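Local coordinates for protein dTDP-4-dehydrorhamnose reductase (Yersinia enterocolitica, PDB 5U9C) that probably catalyses the NADPH-dependent reduction of dTDP-4-dehydro-beta-L-rhamnose to dTDP-L-rhamnose, in the pathway that makes dTDP-L-rhamnose, at residues Ile136-Ser139 / Ser140-Ala144; Ser195-Gln198 / Leu199-Ile203; Thr222-Arg225 / Phe226-Ala229; Lys275-Trp279 / Lys280-Ala284; Ala284-Val287 / Gly288-Leu291. One frame throughout, in Å; residues are numbered along the deposited sequence.

Contact 1 of 5, residues Ile136-Ser139 / Ser140-Ala144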
loop_
_atom_site.group_PDB
_atom_site.type_symbol
_atom_site.label_atom_id
_atom_site.label_comp_id
_atom_site.label_asym_id
_atom_site.label_seq_id
_atom_site.Cartn_x
_atom_site.Cartn_y
_atom_site.Cartn_z
ATOM N N ILE D 136 4.658 -2.299 -21.778
ATOM C CA ILE D 136 5.056 -1.152 -22.588
ATOM C C ILE D 136 5.019 -1.579 -24.084
ATOM O O ILE D 136 4.704 -0.764 -24.961
ATOM C CB ILE D 136 6.401 -0.541 -22.130
ATOM C CG1 ILE D 136 6.688 0.787 -22.858
ATOM C CG2 ILE D 136 7.543 -1.514 -22.314
ATOM C CD1 ILE D 136 5.770 1.928 -22.489
ATOM N N GLY D 137 5.277 -2.865 -24.364
ATOM C CA GLY D 137 5.176 -3.369 -25.739
ATOM C C GLY D 137 3.724 -3.204 -26.191
ATOM O O GLY D 137 3.466 -2.772 -27.337
ATOM N N GLU D 138 2.768 -3.506 -25.303
ATOM C CA GLU D 138 1.334 -3.301 -25.637
ATOM C C GLU D 138 1.057 -1.846 -25.996
ATOM O O GLU D 138 0.368 -1.580 -26.981
ATOM C CB GLU D 138 0.375 -3.674 -24.504
ATOM C CG GLU D 138 0.322 -5.136 -24.063
ATOM C CD GLU D 138 -0.790 -5.383 -23.043
ATOM O OE1 GLU D 138 -1.606 -4.458 -22.799
ATOM O OE2 GLU D 138 -0.870 -6.506 -22.498
ATOM N N SER D 139 1.586 -0.918 -25.201
ATOM C CA SER D 139 1.396 0.509 -25.464
ATOM C C SER D 139 1.875 0.849 -26.876
ATOM O O SER D 139 1.155 1.520 -27.634
ATOM C CB SER D 139 2.151 1.383 -24.453
ATOM O OG SER D 139 1.748 1.130 -23.121
ATOM N N SER D 140 3.060 0.340 -27.238
ATOM C CA SER D 140 3.655 0.604 -28.561
ATOM C C SER D 140 2.720 0.168 -29.684
ATOM O O SER D 140 2.578 0.862 -30.695
ATOM C CB SER D 140 4.981 -0.143 -28.719
ATOM O OG SER D 140 5.958 0.434 -27.907
ATOM N N VAL D 141 2.086 -0.981 -29.492
ATOM C CA VAL D 141 1.157 -1.541 -30.459
ATOM C C VAL D 141 -0.103 -0.662 -30.575
ATOM O O VAL D 141 -0.482 -0.268 -31.692
ATOM C CB VAL D 141 0.813 -2.996 -30.111
ATOM C CG1 VAL D 141 -0.344 -3.520 -30.958
ATOM C CG2 VAL D 141 2.048 -3.879 -30.280
ATOM N N ARG D 142 -0.709 -0.318 -29.435
ATOM C CA ARG D 142 -1.934 0.519 -29.415
ATOM C C ARG D 142 -1.762 1.884 -30.011
ATOM O O ARG D 142 -2.606 2.320 -30.796
ATOM C CB ARG D 142 -2.471 0.743 -27.995
ATOM C CG ARG D 142 -3.108 -0.471 -27.404
ATOM C CD ARG D 142 -4.043 -0.116 -26.253
ATOM N NE ARG D 142 -4.437 -1.361 -25.628
ATOM C CZ ARG D 142 -3.680 -2.019 -24.761
ATOM N NH1 ARG D 142 -4.099 -3.176 -24.272
ATOM N NH2 ARG D 142 -2.492 -1.534 -24.398
ATOM N N ASN D 143 -0.703 2.568 -29.587
ATOM C CA ASN D 143 -0.396 3.892 -30.078
ATOM C C ASN D 143 -0.137 3.926 -31.612
ATOM O O ASN D 143 -0.605 4.826 -32.286
ATOM C CB ASN D 143 0.790 4.487 -29.310
ATOM C CG ASN D 143 0.503 4.660 -27.812
ATOM O OD1 ASN D 143 -0.561 4.270 -27.307
ATOM N ND2 ASN D 143 1.475 5.211 -27.091
ATOM N N ALA D 144 0.566 2.931 -32.151
ATOM C CA ALA D 144 0.875 2.891 -33.589
ATOM C C ALA D 144 -0.262 2.379 -34.481
ATOM O O ALA D 144 -0.528 2.968 -35.525
ATOM C CB ALA D 144 2.116 2.042 -33.827
HETATM O O HOH W 1 -1.513 -1.975 -22.235
#
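Glu138 OE1 is gripped by both terminal nitrogens of Arg142, one helical turn further on. The salt bridge runs from Arg142 NH1 to Glu138 OE1 at 3.2 Å, with an N-H...O angle of 155°; the second link, from Arg142 NH2 to the same Glu138 OE1, is longer and weak at 3.4 Å. The two flat groups are not coplanar, their planes standing 63° apart. OE1 lies at the edge of the guanidinium, near its plane, but NH1 meets that oxygen from above the carboxylate plane, 43° out of it. This i to i+4 pair runs side by side in one direction. Glu138 CG is anti to its carbonyl carbon, and Arg142 is extended from CG to NE, which lays its guanidinium beside the carboxylate. A water is modelled doubtfully close to both OE1 and NH2.

Beneath the pair the backbone keeps a regular alpha-helical ladder: Arg142 N reaches Glu138 O at 3.0 Å, and Asn143 N reaches Ser139 O at 2.9 Å. Further partners fix the charged ends, since Arg153 forms a second salt bridge to Glu138 OE1, Ser105 bonds OE2, and Thr214 bonds Arg142 NH1. With two arginines around it, the carboxylate is likely to stay ionised.

The contact belongs to helix 129-144, which lies against the parallel sheet of the Rossmann-type fold: Val141 packs on strand 100-106, Arg142 rests on strand 149-154, and Ile136 and Ser140 touch His84 of helix 76-97.

Contact 2 of 5, residues Ser195-Gln198 / Leu199-Ile203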
loop_
_atom_site.group_PDB
_atom_site.type_symbol
_atom_site.label_atom_id
_atom_site.label_comp_id
_atom_site.label_asym_id
_atom_site.label_seq_id
_atom_site.Cartn_x
_atom_site.Cartn_y
_atom_site.Cartn_z
ATOM N N SER D 195 -4.744 -22.926 -23.145
ATOM C CA SER D 195 -4.414 -24.002 -24.084
ATOM C C SER D 195 -3.905 -23.386 -25.379
ATOM O O SER D 195 -4.638 -22.638 -26.039
ATOM C CB SER D 195 -5.656 -24.855 -24.390
ATOM O OG SER D 195 -5.461 -25.630 -25.568
ATOM N N ALA D 196 -2.658 -23.680 -25.744
ATOM C CA ALA D 196 -2.090 -23.155 -26.989
ATOM C C ALA D 196 -2.922 -23.592 -28.212
ATOM O O ALA D 196 -3.111 -22.796 -29.128
ATOM C CB ALA D 196 -0.625 -23.557 -27.159
HETATM N N MSE D 197 -3.428 -24.828 -28.218
HETATM C CA MSE D 197 -4.229 -25.309 -29.371
HETATM C C MSE D 197 -5.541 -24.556 -29.491
HETATM O O MSE D 197 -5.971 -24.248 -30.607
HETATM C CB MSE D 197 -4.416 -26.834 -29.352
HETATM C CG MSE D 197 -5.203 -27.369 -30.567
HETATM SE SE MSE D 197 -4.379 -26.965 -32.336
HETATM C CE MSE D 197 -5.950 -27.337 -33.476
ATOM N N GLN D 198 -6.185 -24.239 -28.371
ATOM C CA GLN D 198 -7.442 -23.460 -28.421
ATOM C C GLN D 198 -7.140 -22.027 -28.855
ATOM O O GLN D 198 -7.872 -21.450 -29.670
ATOM C CB GLN D 198 -8.176 -23.436 -27.075
ATOM C CG GLN D 198 -8.757 -24.765 -26.613
ATOM C CD GLN D 198 -9.502 -24.678 -25.269
ATOM O OE1 GLN D 198 -9.124 -23.909 -24.358
ATOM N NE2 GLN D 198 -10.576 -25.484 -25.142
ATOM N N LEU D 199 -6.041 -21.474 -28.336
ATOM C CA LEU D 199 -5.633 -20.108 -28.693
ATOM C C LEU D 199 -5.335 -20.045 -30.204
ATOM O O LEU D 199 -5.696 -19.076 -30.884
ATOM C CB LEU D 199 -4.434 -19.651 -27.857
ATOM C CG LEU D 199 -3.835 -18.286 -28.188
ATOM C CD1 LEU D 199 -4.916 -17.210 -28.185
ATOM C CD2 LEU D 199 -2.723 -17.945 -27.211
ATOM N N CYS D 200 -4.703 -21.095 -30.720
ATOM C CA CYS D 200 -4.415 -21.187 -32.159
ATOM C C CYS D 200 -5.723 -21.098 -32.971
ATOM O O CYS D 200 -5.850 -20.302 -33.877
ATOM C CB CYS D 200 -3.696 -22.506 -32.473
ATOM S SG CYS D 200 -3.429 -22.809 -34.232
ATOM N N ASN D 201 -6.696 -21.925 -32.614
ATOM C CA ASN D 201 -7.980 -21.923 -33.303
ATOM C C ASN D 201 -8.637 -20.536 -33.251
ATOM O O ASN D 201 -9.227 -20.096 -34.248
ATOM C CB ASN D 201 -8.908 -22.988 -32.714
ATOM C CG ASN D 201 -8.397 -24.415 -32.956
ATOM O OD1 ASN D 201 -7.693 -24.681 -33.937
ATOM N ND2 ASN D 201 -8.769 -25.337 -32.075
ATOM N N PHE D 202 -8.538 -19.871 -32.098
ATOM C CA PHE D 202 -9.105 -18.542 -31.937
ATOM C C PHE D 202 -8.388 -17.542 -32.838
ATOM O O PHE D 202 -9.032 -16.678 -33.445
ATOM C CB PHE D 202 -9.076 -18.035 -30.486
ATOM C CG PHE D 202 -9.558 -16.616 -30.360
ATOM C CD1 PHE D 202 -10.914 -16.341 -30.312
ATOM C CD2 PHE D 202 -8.670 -15.557 -30.396
ATOM C CE1 PHE D 202 -11.374 -15.036 -30.234
ATOM C CE2 PHE D 202 -9.122 -14.249 -30.349
ATOM C CZ PHE D 202 -10.468 -13.992 -30.260
ATOM N N ILE D 203 -7.065 -17.666 -32.922
ATOM C CA ILE D 203 -6.267 -16.779 -33.745
ATOM C C ILE D 203 -6.639 -16.905 -35.234
ATOM O O ILE D 203 -6.719 -15.884 -35.929
ATOM C CB ILE D 203 -4.768 -16.994 -33.504
ATOM C CG1 ILE D 203 -4.403 -16.440 -32.118
ATOM C CG2 ILE D 203 -3.955 -16.295 -34.573
ATOM C CD1 ILE D 203 -2.981 -16.707 -31.690
#
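Leu199 N donates to Ser195 O at 2.9 Å, the opening rung of the helix that starts here. Ser195 stands at the N-cap position, and its side chain serves the same turn: OG accepts from Gln198 N at 3.2 Å with an N-H...O angle of 163°. Its chi1 of 163° swings OG beside the carbonyl carbon, where it meets that amide at the helix start. The next amides find carbonyls four residues back, Cys200 N on Ala196 O at 2.8 Å, Asn201 N on Met197 O at 3.2 Å and Phe202 N on Gln198 O at 3.0 Å.

Among side chains the close approach is between Met197, present as selenomethionine, and Asn201. The Met197 chain bends at chi2 (59°), bringing its methyl CE to 3.2 Å from Asn201 OD1; Met197 has a second conformer, so this short approach is doubtful. Asn201 ND2 lies 3.3 Å from Met197 O, but the angle is too poor for a hydrogen bond.

Gln198 NE2 is satisfied, weakly, by Asp282 OD1 in the C-terminal part of the chain. Leu199 and Phe202 instead pack on Ile152 of strand 149-154 and on strand 213-217, with Phe202 also meeting the Trp205 ring. The chemistry is therefore divided: Ser195 OG takes the Gln198 amide and backbone carbonyls take those of Leu199 to Phe202, while the buried apolar side chains join this helix to the central sheet.

Contact 3 of 5, residues Thr222-Arg225 / Phe226-Ala229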
loop_
_atom_site.group_PDB
_atom_site.type_symbol
_atom_site.label_atom_id
_atom_site.label_comp_id
_atom_site.label_asym_id
_atom_site.label_seq_id
_atom_site.Cartn_x
_atom_site.Cartn_y
_atom_site.Cartn_z
ATOM N N THR D 222 -9.116 -19.951 -11.442
ATOM C CA THR D 222 -7.918 -19.341 -10.854
ATOM C C THR D 222 -7.383 -20.420 -9.950
ATOM O O THR D 222 -7.956 -20.688 -8.903
ATOM C CB THR D 222 -8.271 -18.068 -10.081
ATOM O OG1 THR D 222 -8.909 -17.177 -10.983
ATOM C CG2 THR D 222 -7.035 -17.395 -9.548
ATOM N N ILE D 223 -6.247 -20.995 -10.346
ATOM C CA ILE D 223 -5.678 -22.166 -9.696
ATOM C C ILE D 223 -4.175 -22.069 -9.491
ATOM O O ILE D 223 -3.525 -21.215 -10.059
ATOM C CB ILE D 223 -5.968 -23.407 -10.583
ATOM C CG1 ILE D 223 -5.452 -23.125 -12.006
ATOM C CG2 ILE D 223 -7.460 -23.682 -10.581
ATOM C CD1 ILE D 223 -5.749 -24.137 -13.049
ATOM N N SER D 224 -3.638 -22.962 -8.674
ATOM C CA SER D 224 -2.185 -22.988 -8.398
ATOM C C SER D 224 -1.558 -24.091 -9.208
ATOM O O SER D 224 -2.276 -24.958 -9.742
ATOM C CB SER D 224 -1.909 -23.282 -6.917
ATOM O OG SER D 224 -2.318 -24.604 -6.562
ATOM N N ARG D 225 -0.230 -24.094 -9.259
ATOM C CA ARG D 225 0.500 -25.172 -9.930
ATOM C C ARG D 225 0.224 -26.476 -9.208
ATOM O O ARG D 225 0.210 -27.530 -9.831
ATOM C CB ARG D 225 1.995 -24.918 -9.945
ATOM C CG ARG D 225 2.437 -23.676 -10.694
ATOM C CD ARG D 225 2.064 -23.723 -12.153
ATOM N NE ARG D 225 2.750 -22.663 -12.896
ATOM C CZ ARG D 225 2.778 -22.565 -14.220
ATOM N NH1 ARG D 225 2.163 -23.474 -14.998
ATOM N NH2 ARG D 225 3.444 -21.553 -14.772
ATOM N N PHE D 226 0.020 -26.402 -7.890
ATOM C CA PHE D 226 -0.311 -27.582 -7.104
ATOM C C PHE D 226 -1.619 -28.207 -7.581
ATOM O O PHE D 226 -1.715 -29.434 -7.715
ATOM C CB PHE D 226 -0.381 -27.247 -5.600
ATOM C CG PHE D 226 -0.919 -28.364 -4.756
ATOM C CD1 PHE D 226 -0.169 -29.527 -4.559
ATOM C CD2 PHE D 226 -2.167 -28.256 -4.141
ATOM C CE1 PHE D 226 -0.668 -30.567 -3.775
ATOM C CE2 PHE D 226 -2.674 -29.290 -3.359
ATOM C CZ PHE D 226 -1.922 -30.455 -3.171
ATOM N N ASP D 227 -2.625 -27.361 -7.825
ATOM C CA ASP D 227 -3.933 -27.820 -8.333
ATOM C C ASP D 227 -3.745 -28.514 -9.684
ATOM O O ASP D 227 -4.340 -29.563 -9.953
ATOM C CB ASP D 227 -4.912 -26.652 -8.542
ATOM C CG ASP D 227 -5.336 -25.992 -7.257
ATOM O OD1 ASP D 227 -5.543 -26.684 -6.244
ATOM O OD2 ASP D 227 -5.503 -24.755 -7.273
ATOM N N ILE D 228 -2.927 -27.911 -10.534
ATOM C CA ILE D 228 -2.655 -28.463 -11.863
ATOM C C ILE D 228 -1.921 -29.810 -11.744
ATOM O O ILE D 228 -2.275 -30.785 -12.440
ATOM C CB ILE D 228 -1.845 -27.457 -12.719
ATOM C CG1 ILE D 228 -2.700 -26.211 -12.992
ATOM C CG2 ILE D 228 -1.390 -28.107 -14.023
ATOM C CD1 ILE D 228 -1.925 -25.054 -13.628
ATOM N N ALA D 229 -0.919 -29.883 -10.870
ATOM C CA ALA D 229 -0.179 -31.147 -10.714
ATOM C C ALA D 229 -1.113 -32.248 -10.224
ATOM O O ALA D 229 -1.064 -33.367 -10.730
ATOM C CB ALA D 229 1.003 -30.980 -9.779
#
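Ser224 and Asp227 form a capping box at the start of helix 225-235, each side chain taking a backbone N-H of the other residue. The serine hydroxyl accepts from Asp227 N, with Ser224 OG 3.0 Å from that nitrogen. In return, Ser224 N donates to Asp227 OD2 at 2.9 Å, almost straight at 173°.

The aspartate can be followed outward. Asp227 CB sits 3.4 Å from Ser224 O, the carbonyl that accepts from Ile228 N in the first full turn. Next, CG stands 3.4 Å from Ser224 OG, in an orientation set by the first torsion, which turns it back beside its own backbone N. At the tip OD2 does the binding: Ser224 N meets it on the anti side, 33° out of the carboxylate plane, and OD2 also abuts Ile223 CB at 3.6 Å. The other oxygen, OD1, stays farther from the serine hydroxyl. On the partner side, Ser224 OG occupies the position between its backbone N and carbonyl carbon (chi1 66°), which points it at the amide of Asp227. Reciprocal bonding of this kind holds the strand-to-helix corner and satisfies polar atoms at the helix start.

Outside the box, Arg225 makes a cation-pi contact with Trp156 and packs on Phe168, a residue that binds (R)-malate in a crystal structure of this protein. The short, weakly bonded strand 223-224 pairs with strand 190-195 through Ile223 and Gly191. Across the corner the two isoleucines cross at about a right angle, Ile223 CD1 touching Ile228 CG1 at 3.7 Å.

Contact 4 of 5, residues Lys275-Trp279 / Lys280-Ala284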
loop_
_atom_site.group_PDB
_atom_site.type_symbol
_atom_site.label_atom_id
_atom_site.label_comp_id
_atom_site.label_asym_id
_atom_site.label_seq_id
_atom_site.Cartn_x
_atom_site.Cartn_y
_atom_site.Cartn_z
ATOM N N LYS D 275 -13.924 -20.769 -28.282
ATOM C CA LYS D 275 -13.667 -20.293 -26.927
ATOM C C LYS D 275 -13.028 -21.316 -26.001
ATOM O O LYS D 275 -13.119 -22.510 -26.248
ATOM C CB LYS D 275 -14.994 -19.808 -26.322
ATOM C CG LYS D 275 -15.676 -18.733 -27.186
ATOM C CD LYS D 275 -16.989 -18.227 -26.638
ATOM C CE LYS D 275 -17.620 -17.227 -27.592
ATOM N NZ LYS D 275 -18.025 -17.836 -28.907
ATOM N N PRO D 276 -12.370 -20.847 -24.922
ATOM C CA PRO D 276 -11.829 -21.818 -23.985
ATOM C C PRO D 276 -12.968 -22.366 -23.147
ATOM O O PRO D 276 -14.087 -21.856 -23.208
ATOM C CB PRO D 276 -10.879 -20.996 -23.112
ATOM C CG PRO D 276 -11.043 -19.582 -23.517
ATOM C CD PRO D 276 -12.223 -19.480 -24.415
ATOM N N SER D 277 -12.676 -23.366 -22.341
ATOM C CA SER D 277 -13.697 -23.979 -21.497
ATOM C C SER D 277 -13.224 -23.943 -20.019
ATOM O O SER D 277 -12.548 -22.990 -19.603
ATOM C CB SER D 277 -13.961 -25.398 -22.038
ATOM O OG SER D 277 -14.917 -26.087 -21.276
ATOM N N LEU D 278 -13.597 -24.942 -19.231
ATOM C CA LEU D 278 -13.193 -25.031 -17.830
ATOM C C LEU D 278 -11.743 -25.541 -17.783
ATOM O O LEU D 278 -11.344 -26.359 -18.620
ATOM C CB LEU D 278 -14.124 -25.959 -17.070
ATOM C CG LEU D 278 -15.616 -25.587 -17.094
ATOM C CD1 LEU D 278 -16.480 -26.692 -16.488
ATOM C CD2 LEU D 278 -15.887 -24.256 -16.396
ATOM N N TRP D 279 -10.951 -25.050 -16.831
ATOM C CA TRP D 279 -9.519 -25.446 -16.761
ATOM C C TRP D 279 -9.299 -26.967 -16.710
ATOM O O TRP D 279 -8.463 -27.468 -17.433
ATOM C CB TRP D 279 -8.784 -24.741 -15.609
ATOM C CG TRP D 279 -9.052 -25.275 -14.247
ATOM C CD1 TRP D 279 -10.079 -24.938 -13.409
ATOM C CD2 TRP D 279 -8.286 -26.263 -13.561
ATOM N NE1 TRP D 279 -9.979 -25.639 -12.238
ATOM C CE2 TRP D 279 -8.881 -26.450 -12.296
ATOM C CE3 TRP D 279 -7.140 -27.007 -13.889
ATOM C CZ2 TRP D 279 -8.381 -27.359 -11.355
ATOM C CZ3 TRP D 279 -6.623 -27.888 -12.939
ATOM C CH2 TRP D 279 -7.255 -28.062 -11.692
ATOM N N LYS D 280 -10.073 -27.689 -15.900
ATOM C CA LYS D 280 -9.921 -29.148 -15.806
ATOM C C LYS D 280 -10.183 -29.870 -17.117
ATOM O O LYS D 280 -9.447 -30.791 -17.458
ATOM C CB LYS D 280 -10.782 -29.770 -14.700
ATOM C CG LYS D 280 -10.156 -29.698 -13.328
ATOM C CD LYS D 280 -10.903 -30.583 -12.345
ATOM C CE LYS D 280 -10.186 -30.646 -11.010
ATOM N NZ LYS D 280 -10.864 -31.593 -10.092
ATOM N N SER D 281 -11.206 -29.444 -17.850
ATOM C CA SER D 281 -11.528 -30.060 -19.143
ATOM C C SER D 281 -10.448 -29.750 -20.166
ATOM O O SER D 281 -10.061 -30.627 -20.909
ATOM C CB SER D 281 -12.853 -29.538 -19.709
ATOM O OG SER D 281 -13.870 -29.598 -18.746
ATOM N N ASP D 282 -10.014 -28.487 -20.244
ATOM C CA ASP D 282 -8.983 -28.095 -21.215
ATOM C C ASP D 282 -7.643 -28.795 -20.919
ATOM O O ASP D 282 -6.949 -29.242 -21.843
ATOM C CB ASP D 282 -8.826 -26.562 -21.276
ATOM C CG ASP D 282 -10.087 -25.857 -21.793
ATOM O OD1 ASP D 282 -10.900 -26.513 -22.482
ATOM O OD2 ASP D 282 -10.271 -24.648 -21.514
ATOM N N LEU D 283 -7.295 -28.904 -19.638
ATOM C CA LEU D 283 -6.080 -29.609 -19.246
ATOM C C LEU D 283 -6.201 -31.091 -19.612
ATOM O O LEU D 283 -5.253 -31.664 -20.139
ATOM C CB LEU D 283 -5.824 -29.477 -17.750
ATOM C CG LEU D 283 -4.600 -30.181 -17.161
ATOM C CD1 LEU D 283 -3.327 -29.591 -17.727
ATOM C CD2 LEU D 283 -4.616 -29.998 -15.652
ATOM N N ALA D 284 -7.353 -31.711 -19.321
ATOM C CA ALA D 284 -7.559 -33.147 -19.640
ATOM C C ALA D 284 -7.322 -33.441 -21.127
ATOM O O ALA D 284 -6.608 -34.381 -21.462
ATOM C CB ALA D 284 -8.944 -33.630 -19.213
#
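Hydrogen bonds first: Ser277 N donates to Asp282 OD2 at 2.8 Å, on the syn lone pair, with an N-H...O angle of 154°. Asp282 CB points back toward the loop, and the side chain carries its carboxylate to that amide, while its OD1 comes within 3.3 Å of Ser277 CB. Ser219 OG also bonds OD2, so this buried oxygen has two partners, and Gln198 NE2 reaches OD1 weakly. In the backbone, Asp282 N meets Leu278 O at 3.0 Å and Leu283 N meets Trp279 O at 2.9 Å.

These bonds mark a helix start, with Leu278 at the N-cap position of helix 279-288 and Asp282, four residues after the cap, reaching back to the loop amide of Ser277.

Packing is centred on Trp279. Its chi1 of 76° sets the indole between backbone N and carbonyl carbon, against the following residue: Lys280 CG makes a CH-pi contact 3.5 Å from the centroid of the Trp279 six-membered ring, 12° off the normal. The lysine runs extended alongside, its CE 3.8 Å from Trp279 CZ2. Leu283 CD2 approaches Trp279 CZ3 obliquely, and both residues pack on Ala231 of helix 225-235 and Ile193 of strand 190-195.

Contact 5 of 5, residues Ala284-Val287 / Gly288-Leu291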
loop_
_atom_site.group_PDB
_atom_site.type_symbol
_atom_site.label_atom_id
_atom_site.label_comp_id
_atom_site.label_asym_id
_atom_site.label_seq_id
_atom_site.Cartn_x
_atom_site.Cartn_y
_atom_site.Cartn_z
ATOM N N ALA D 284 -7.353 -31.711 -19.321
ATOM C CA ALA D 284 -7.559 -33.147 -19.640
ATOM C C ALA D 284 -7.322 -33.441 -21.127
ATOM O O ALA D 284 -6.608 -34.381 -21.462
ATOM C CB ALA D 284 -8.944 -33.630 -19.213
ATOM N N LYS D 285 -7.881 -32.616 -22.008
ATOM C CA LYS D 285 -7.678 -32.789 -23.464
ATOM C C LYS D 285 -6.194 -32.733 -23.842
ATOM O O LYS D 285 -5.716 -33.520 -24.655
ATOM C CB LYS D 285 -8.421 -31.724 -24.264
ATOM C CG LYS D 285 -9.941 -31.815 -24.196
ATOM C CD LYS D 285 -10.616 -30.848 -25.171
ATOM C CE LYS D 285 -10.290 -31.187 -26.626
ATOM N NZ LYS D 285 -10.896 -30.231 -27.594
ATOM N N TYR D 286 -5.468 -31.801 -23.242
ATOM C CA TYR D 286 -4.043 -31.653 -23.528
ATOM C C TYR D 286 -3.230 -32.839 -22.986
ATOM O O TYR D 286 -2.375 -33.385 -23.685
ATOM C CB TYR D 286 -3.500 -30.327 -22.983
ATOM C CG TYR D 286 -2.021 -30.187 -23.209
ATOM C CD1 TYR D 286 -1.509 -30.196 -24.507
ATOM C CD2 TYR D 286 -1.125 -30.057 -22.143
ATOM C CE1 TYR D 286 -0.155 -30.100 -24.748
ATOM C CE2 TYR D 286 0.243 -29.932 -22.378
ATOM C CZ TYR D 286 0.715 -29.954 -23.680
ATOM O OH TYR D 286 2.050 -29.828 -23.959
ATOM N N VAL D 287 -3.511 -33.248 -21.758
ATOM C CA VAL D 287 -2.800 -34.376 -21.144
ATOM C C VAL D 287 -3.071 -35.657 -21.935
ATOM O O VAL D 287 -2.183 -36.490 -22.065
ATOM C CB VAL D 287 -3.169 -34.558 -19.661
ATOM C CG1 VAL D 287 -2.579 -35.847 -19.091
ATOM C CG2 VAL D 287 -2.713 -33.346 -18.855
ATOM N N GLY D 288 -4.284 -35.795 -22.475
ATOM C CA GLY D 288 -4.636 -36.962 -23.308
ATOM C C GLY D 288 -3.723 -37.170 -24.522
ATOM O O GLY D 288 -3.535 -38.300 -24.970
ATOM N N THR D 289 -3.128 -36.096 -25.042
ATOM C CA THR D 289 -2.210 -36.208 -26.181
ATOM C C THR D 289 -0.864 -36.845 -25.813
ATOM O O THR D 289 -0.048 -37.074 -26.693
ATOM C CB THR D 289 -1.913 -34.843 -26.855
ATOM O OG1 THR D 289 -1.111 -34.019 -25.995
ATOM C CG2 THR D 289 -3.206 -34.120 -27.253
ATOM N N PHE D 290 -0.609 -37.079 -24.524
ATOM C CA PHE D 290 0.637 -37.736 -24.086
ATOM C C PHE D 290 0.511 -39.262 -23.991
ATOM O O PHE D 290 1.521 -39.952 -24.024
ATOM C CB PHE D 290 1.107 -37.201 -22.731
ATOM C CG PHE D 290 1.664 -35.807 -22.780
ATOM C CD1 PHE D 290 0.820 -34.711 -22.827
ATOM C CD2 PHE D 290 3.033 -35.594 -22.712
ATOM C CE1 PHE D 290 1.334 -33.419 -22.846
ATOM C CE2 PHE D 290 3.549 -34.313 -22.720
ATOM C CZ PHE D 290 2.702 -33.222 -22.793
ATOM N N LEU D 291 -0.707 -39.776 -23.835
ATOM C CA LEU D 291 -0.921 -41.230 -23.723
ATOM C C LEU D 291 -1.922 -41.721 -24.756
ATOM O O LEU D 291 -1.611 -41.757 -25.943
ATOM C CB LEU D 291 -1.366 -41.638 -22.299
ATOM C CG LEU D 291 -2.683 -41.148 -21.660
ATOM C CD1 LEU D 291 -2.962 -41.937 -20.382
ATOM C CD2 LEU D 291 -2.679 -39.651 -21.371
#
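Phe290 turns the edge of its ring to the face of Tyr286 in a T-shaped pair, with planes at 89° and centroids 5.3 Å apart. The touching atom is Phe290 CE1, 3.6 Å from Tyr286 CZ and displaced toward the rim of the tyrosine ring. Conformation brings the rings together from both ends. Tyr286 has CG anti to its backbone N (chi1 177°), which carries its ring out beside its own carbonyl carbon, while Phe290 CG takes the place opposite its carbonyl carbon (chi1 -72°), so that its ring folds back over the helix end. The Phe290 ring edge also faces Tyr286 O, with CD1 3.6 Å from that oxygen.

Tyr286 O is held by two donors of Thr289. The hydroxyl OG1 donates to it at 2.7 Å in the carbonyl plane, and Thr289 N donates at 3.1 Å from well above that plane. The threonine rotamer places OG1 between backbone N and carbonyl carbon, facing back up the helix. Gly288 N bonds Ala284 O at 2.9 Å, whereas Phe290 N finds Val287 O at 3.0 Å, a three-residue step. Gly288 to Leu291 form a type I beta turn.

Beyond the segments, Tyr286 OH bonds Asp165 and the backbone N of Gly161, Phe290 packs on Ile173 of helix 168-177, and Val287 lies against helix 225-235. The chemistry implies a helix end finished by its own residues: threonine satisfies a late carbonyl twice over, and the edge of the Phe290 ring lies beside the same carbonyl oxygen while the phenol remains tied to polar partners.

Overall arrangement
Contact 1 touches none of the others; contacts 1 and 2 both lie against the parallel sheet, their centres about 23 Å apart. Contact 4 links contacts 2, 3 and 5. Gln198 NE2 of contact 2 meets Asp282 OD1 there at 2.9 Å, a weak hydrogen bond, and Ile223 CD1 of contact 3 packs 3.3 Å from Trp279 CE3. Contacts 4 and 5 share Ala284 and describe the start and end of helix 279-288, with centres about 12 Å apart. Contact 3 comes nearest the (R)-malate site, unoccupied by malate in this chain: the Arg225 side chain lies about 3 Å from that of Phe168, the Leu283 side chain about 7 Å from that of Phe168.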